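Local coordinates for 4-alpha-glucanotransferase (Aquifex aeolicus, PDB 1TZ7), which is an amylomaltase, also called disproportionating enzyme or D-enzyme, a glucanotransferase built around an eight-stranded parallel beta/alpha barrel, at residues S79-F84 with A160-E165. Sequence-based numbering, arbitrary orientation.
Sequences SSNSLF and AIKEEE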
loop_
_atom_site.group_PDB
_atom_site.type_symbol
_atom_site.label_atom_id
_atom_site.label_comp_id
_atom_site.label_asym_id
_atom_site.label_seq_id
_atom_site.Cartn_x
_atom_site.Cartn_y
_atom_site.Cartn_z
ATOM N N SER A 79 -0.735 -0.191 8.684
ATOM C CA SER A 79 -0.425 -0.507 10.082
ATOM C C SER A 79 -0.409 -2.022 10.300
ATOM O O SER A 79 -1.399 -2.613 10.746
ATOM C CB SER A 79 -1.438 0.153 11.017
ATOM O OG SER A 79 -0.964 0.167 12.347
ATOM N N SER A 80 0.728 -2.637 9.985
ATOM C CA SER A 80 0.834 -4.088 9.888
ATOM C C SER A 80 1.890 -4.602 10.857
ATOM O O SER A 80 2.791 -3.867 11.250
ATOM C CB SER A 80 1.217 -4.487 8.451
ATOM O OG SER A 80 1.361 -5.889 8.326
ATOM N N ASN A 81 1.783 -5.870 11.232
ATOM C CA ASN A 81 2.819 -6.504 12.037
ATOM C C ASN A 81 4.036 -6.980 11.200
ATOM O O ASN A 81 4.914 -7.656 11.714
ATOM C CB ASN A 81 2.237 -7.672 12.873
ATOM C CG ASN A 81 1.548 -8.743 12.015
ATOM O OD1 ASN A 81 1.852 -8.907 10.838
ATOM N ND2 ASN A 81 0.613 -9.474 12.624
ATOM N N SER A 82 4.070 -6.611 9.913
ATOM C CA SER A 82 5.243 -6.883 9.063
ATOM C C SER A 82 5.214 -6.067 7.771
ATOM O O SER A 82 4.208 -6.047 7.064
ATOM C CB SER A 82 5.322 -8.368 8.725
ATOM O OG SER A 82 6.427 -8.639 7.881
ATOM N N LEU A 83 6.333 -5.405 7.466
ATOM C CA LEU A 83 6.475 -4.646 6.218
ATOM C C LEU A 83 6.901 -5.549 5.064
ATOM O O LEU A 83 7.002 -5.101 3.924
ATOM C CB LEU A 83 7.506 -3.518 6.394
ATOM C CG LEU A 83 7.153 -2.447 7.425
ATOM C CD1 LEU A 83 8.342 -1.531 7.675
ATOM C CD2 LEU A 83 5.933 -1.641 6.971
ATOM N N PHE A 84 7.152 -6.818 5.366
ATOM C CA PHE A 84 7.671 -7.758 4.374
ATOM C C PHE A 84 6.622 -8.807 3.974
ATOM O O PHE A 84 6.525 -9.185 2.809
ATOM C CB PHE A 84 8.925 -8.450 4.916
ATOM C CG PHE A 84 10.129 -7.561 4.961
ATOM C CD1 PHE A 84 10.296 -6.643 5.995
ATOM C CD2 PHE A 84 11.103 -7.629 3.963
ATOM C CE1 PHE A 84 11.416 -5.810 6.035
ATOM C CE2 PHE A 84 12.222 -6.797 4.002
ATOM C CZ PHE A 84 12.376 -5.889 5.041
ATOM N N ALA A 160 4.433 -17.373 15.648
ATOM C CA ALA A 160 4.259 -18.609 16.425
ATOM C C ALA A 160 4.315 -18.333 17.927
ATOM O O ALA A 160 3.596 -18.958 18.710
ATOM C CB ALA A 160 5.314 -19.624 16.039
ATOM N N ILE A 161 5.174 -17.393 18.322
ATOM C CA ILE A 161 5.302 -17.002 19.727
ATOM C C ILE A 161 4.115 -16.135 20.152
ATOM O O ILE A 161 3.618 -16.255 21.269
ATOM C CB ILE A 161 6.637 -16.233 19.959
ATOM C CG1 ILE A 161 7.833 -17.129 19.629
ATOM C CG2 ILE A 161 6.734 -15.751 21.408
ATOM C CD1 ILE A 161 9.117 -16.368 19.396
ATOM N N LYS A 162 3.670 -15.262 19.247
ATOM C CA LYS A 162 2.487 -14.428 19.486
ATOM C C LYS A 162 1.247 -15.301 19.708
ATOM O O LYS A 162 0.397 -14.991 20.540
ATOM C CB LYS A 162 2.253 -13.483 18.299
ATOM C CG LYS A 162 1.228 -12.393 18.565
ATOM C CD LYS A 162 1.377 -11.227 17.587
ATOM C CE LYS A 162 0.572 -11.449 16.317
ATOM N NZ LYS A 162 -0.048 -10.189 15.829
ATOM N N GLU A 163 1.162 -16.391 18.952
ATOM C CA GLU A 163 0.071 -17.352 19.092
ATOM C C GLU A 163 0.084 -17.993 20.476
ATOM O O GLU A 163 -0.934 -18.035 21.158
ATOM C CB GLU A 163 0.198 -18.446 18.029
ATOM C CG GLU A 163 -0.938 -18.479 17.027
ATOM C CD GLU A 163 -0.634 -19.372 15.840
ATOM O OE1 GLU A 163 0.337 -20.153 15.918
ATOM O OE2 GLU A 163 -1.364 -19.294 14.833
ATOM N N GLU A 164 1.249 -18.493 20.876
ATOM C CA GLU A 164 1.373 -19.286 22.092
ATOM C C GLU A 164 1.088 -18.434 23.321
ATOM O O GLU A 164 0.171 -18.723 24.088
ATOM C CB GLU A 164 2.783 -19.893 22.186
ATOM C CG GLU A 164 3.016 -20.761 23.418
ATOM C CD GLU A 164 2.641 -22.214 23.192
ATOM O OE1 GLU A 164 3.368 -23.100 23.687
ATOM O OE2 GLU A 164 1.620 -22.470 22.521
ATOM N N GLU A 165 1.877 -17.379 23.501
ATOM C CA GLU A 165 1.765 -16.524 24.683
ATOM C C GLU A 165 0.481 -15.684 24.650
ATOM O O GLU A 165 0.002 -15.231 25.689
ATOM C CB GLU A 165 2.995 -15.601 24.802
ATOM C CG GLU A 165 4.081 -16.120 25.747
ATOM C CD GLU A 165 3.580 -16.318 27.173
ATOM O OE1 GLU A 165 2.744 -15.510 27.633
ATOM O OE2 GLU A 165 4.025 -17.283 27.834
#
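A surface contact between a loop of the barrel and a peripheral helix rests on one pair of side chains, Asn81 and Lys162. The loop follows barrel strand 60-62, and Lys162 lies near the C-terminal end of helix 149-165. The CA atoms of Asn81 and Lys162 are 10.9 Å apart, and the lysine side chain covers about half of that gap. Its CB points toward the loop; CG lies opposite the backbone N (chi1 -168°), and the chain turns in its outer half (chi3 88°) to bring NZ to 3.3 Å from ND2 of Asn81. The amide of Asn81 is probably turned over in the model, which would put its oxygen beside the ammonium group; a hydrogen bond is then possible. Lys162 also has a long, weak ion pair with Glu168.

In the (beta/alpha)8 fold of this family, 79-84 belongs to the long connection after the second barrel strand. Two successive ST turns shape residues 80-84: Ser80 OG accepts from Ser82 N at 3.2 Å, and Ser82 OG from Phe84 N at the same distance. Asn81 itself packs against Tyr155, Tyr158 and Met159, one face of the same helix, while its backbone is hydrogen-bonded to Ala236.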